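Coenzyme A transferase (Yersinia pestis, PDB 3QLI) probably transfers coenzyme A between acyl-CoA thioesters and carboxylates such as acetate. Local coordinates at residues F75-I80 with T84-E89. Numbering follows the deposited sequence.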
loop_
_atom_site.group_PDB
_atom_site.type_symbol
_atom_site.label_atom_id
_atom_site.label_comp_id
_atom_site.label_asym_id
_atom_site.label_seq_id
_atom_site.Cartn_x
_atom_site.Cartn_y
_atom_site.Cartn_z
ATOM N N PHE A 75 1.581 -20.707 -0.555
ATOM C CA PHE A 75 0.452 -19.903 -0.085
ATOM C C PHE A 75 -0.811 -20.766 0.003
ATOM O O PHE A 75 -0.924 -21.773 -0.693
ATOM C CB PHE A 75 0.129 -18.802 -1.099
ATOM C CG PHE A 75 1.086 -17.648 -1.106
ATOM C CD1 PHE A 75 0.819 -16.507 -0.372
ATOM C CD2 PHE A 75 2.225 -17.682 -1.889
ATOM C CE1 PHE A 75 1.685 -15.434 -0.394
ATOM C CE2 PHE A 75 3.096 -16.612 -1.915
ATOM C CZ PHE A 75 2.824 -15.486 -1.167
ATOM N N GLU A 76 -1.769 -20.356 0.832
ATOM C CA GLU A 76 -3.056 -21.059 0.938
ATOM C C GLU A 76 -3.040 -22.569 1.205
ATOM O O GLU A 76 -3.470 -23.356 0.366
ATOM C CB GLU A 76 -3.943 -20.740 -0.267
ATOM C CG GLU A 76 -5.434 -20.786 0.037
ATOM C CD GLU A 76 -5.834 -19.862 1.174
ATOM O OE1 GLU A 76 -5.199 -18.802 1.341
ATOM O OE2 GLU A 76 -6.791 -20.197 1.902
ATOM N N THR A 77 -2.525 -22.959 2.365
ATOM C CA THR A 77 -2.424 -24.364 2.752
ATOM C C THR A 77 -3.761 -25.104 2.861
ATOM O O THR A 77 -4.779 -24.536 3.244
ATOM C CB THR A 77 -1.722 -24.506 4.116
ATOM O OG1 THR A 77 -0.789 -23.435 4.291
ATOM C CG2 THR A 77 -0.995 -25.837 4.207
ATOM N N ALA A 78 -3.728 -26.388 2.514
ATOM C CA ALA A 78 -4.891 -27.266 2.562
ATOM C C ALA A 78 -4.529 -28.524 3.347
ATOM O O ALA A 78 -3.351 -28.835 3.512
ATOM C CB ALA A 78 -5.347 -27.626 1.165
ATOM N N LYS A 79 -5.539 -29.284 3.741
ATOM C CA LYS A 79 -5.337 -30.473 4.551
ATOM C C LYS A 79 -4.380 -31.427 3.858
ATOM O O LYS A 79 -3.646 -32.158 4.521
ATOM C CB LYS A 79 -6.670 -31.171 4.823
ATOM C CG LYS A 79 -6.563 -32.372 5.745
ATOM C CD LYS A 79 -7.934 -32.848 6.197
ATOM C CE LYS A 79 -7.835 -34.146 6.981
ATOM N NZ LYS A 79 -6.813 -34.066 8.058
ATOM N N ILE A 80 -4.374 -31.426 2.532
ATOM C CA ILE A 80 -3.481 -32.321 1.823
ATOM C C ILE A 80 -2.039 -32.020 2.228
ATOM O O ILE A 80 -1.277 -32.936 2.524
ATOM C CB ILE A 80 -3.593 -32.103 0.304
ATOM C CG1 ILE A 80 -5.014 -32.400 -0.180
ATOM C CG2 ILE A 80 -2.569 -32.945 -0.438
ATOM C CD1 ILE A 80 -5.388 -31.666 -1.449
ATOM N N THR A 84 0.520 -34.367 5.016
ATOM C CA THR A 84 1.736 -35.006 4.520
ATOM C C THR A 84 3.075 -34.311 4.803
ATOM O O THR A 84 3.705 -34.562 5.827
ATOM C CB THR A 84 1.633 -35.217 2.997
ATOM O OG1 THR A 84 1.409 -33.955 2.357
ATOM C CG2 THR A 84 0.480 -36.150 2.666
ATOM N N ILE A 85 3.501 -33.442 3.892
ATOM C CA ILE A 85 4.788 -32.748 4.005
ATOM C C ILE A 85 4.941 -31.833 5.216
ATOM O O ILE A 85 6.030 -31.702 5.769
ATOM C CB ILE A 85 5.176 -31.993 2.710
ATOM C CG1 ILE A 85 4.118 -30.953 2.341
ATOM C CG2 ILE A 85 5.401 -32.973 1.569
ATOM C CD1 ILE A 85 4.660 -29.827 1.495
ATOM N N LEU A 86 3.853 -31.186 5.609
ATOM C CA LEU A 86 3.873 -30.253 6.730
ATOM C C LEU A 86 3.738 -30.904 8.112
ATOM O O LEU A 86 3.712 -30.202 9.119
ATOM C CB LEU A 86 2.806 -29.171 6.542
ATOM C CG LEU A 86 2.954 -28.298 5.293
ATOM C CD1 LEU A 86 1.905 -27.200 5.258
ATOM C CD2 LEU A 86 4.351 -27.709 5.201
ATOM N N ARG A 87 3.626 -32.230 8.167
ATOM C CA ARG A 87 3.478 -32.902 9.460
ATOM C C ARG A 87 4.624 -32.502 10.378
ATOM O O ARG A 87 5.779 -32.504 9.967
ATOM C CB ARG A 87 3.442 -34.429 9.302
ATOM C CG ARG A 87 2.125 -34.970 8.763
ATOM C CD ARG A 87 1.918 -36.444 9.129
ATOM N NE ARG A 87 3.099 -37.276 8.896
ATOM C CZ ARG A 87 3.412 -37.823 7.722
ATOM N NH1 ARG A 87 2.645 -37.606 6.666
ATOM N NH2 ARG A 87 4.496 -38.581 7.599
ATOM N N TYR A 88 4.291 -32.163 11.619
ATOM C CA TYR A 88 5.267 -31.664 12.590
ATOM C C TYR A 88 6.518 -32.534 12.648
ATOM O O TYR A 88 7.640 -32.028 12.718
ATOM C CB TYR A 88 4.614 -31.570 13.976
ATOM C CG TYR A 88 5.444 -30.854 15.019
ATOM C CD1 TYR A 88 5.338 -29.474 15.195
ATOM C CD2 TYR A 88 6.322 -31.558 15.839
ATOM C CE1 TYR A 88 6.089 -28.814 16.143
ATOM C CE2 TYR A 88 7.077 -30.903 16.799
ATOM C CZ TYR A 88 6.956 -29.535 16.948
ATOM O OH TYR A 88 7.707 -28.885 17.899
ATOM N N GLU A 89 6.326 -33.847 12.582
ATOM C CA GLU A 89 7.440 -34.781 12.764
ATOM C C GLU A 89 8.467 -34.686 11.650
ATOM O O GLU A 89 9.593 -35.162 11.795
ATOM C CB GLU A 89 6.930 -36.217 12.858
ATOM C CG GLU A 89 5.696 -36.368 13.732
ATOM C CD GLU A 89 4.412 -36.196 12.941
ATOM O OE1 GLU A 89 4.165 -37.014 12.020
ATOM O OE2 GLU A 89 3.653 -35.249 13.236
#
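Ile80, in the first turn of the short helix 79-83, and Thr84, the residue just after it, are linked i to i+4, with CA atoms 6.5 Å apart. Their backbone link is stretched: Thr84 N lies 3.4 Å from Ile80 O, and the N-H...O angle of 139° marks a weak bond where Thr84 leaves helical geometry. Thr84 then starts a type I turn ending at Arg87. The stronger hold on the same carbonyl comes from the hydroxyl: Thr84 OG1 donates to Ile80 O over 2.9 Å, tilted 20° from the carbonyl plane. A chi1 of 58° sets OG1 between the backbone N and the carbonyl carbon, which turns it back toward Ile80 O; that oxygen is thereby held by the OG1 bond and, weakly, by Thr84 N.

Separately, Thr77 CG2 and Leu86 CD1 meet tip to tip at 3.4 Å, a tight methyl contact. With CG2 directed at Leu86, Thr77 OG1 bonds to Glu105 of helix 103-114, which Leu86 also touches. Glu76, the residue before Thr77, is a coenzyme A-binding residue, though no CoA is bound to this chain. The whole is a short helical crossover between neighbouring parallel strands 70-74 and 94-98 of the N-terminal Rossmann-like α/β domain.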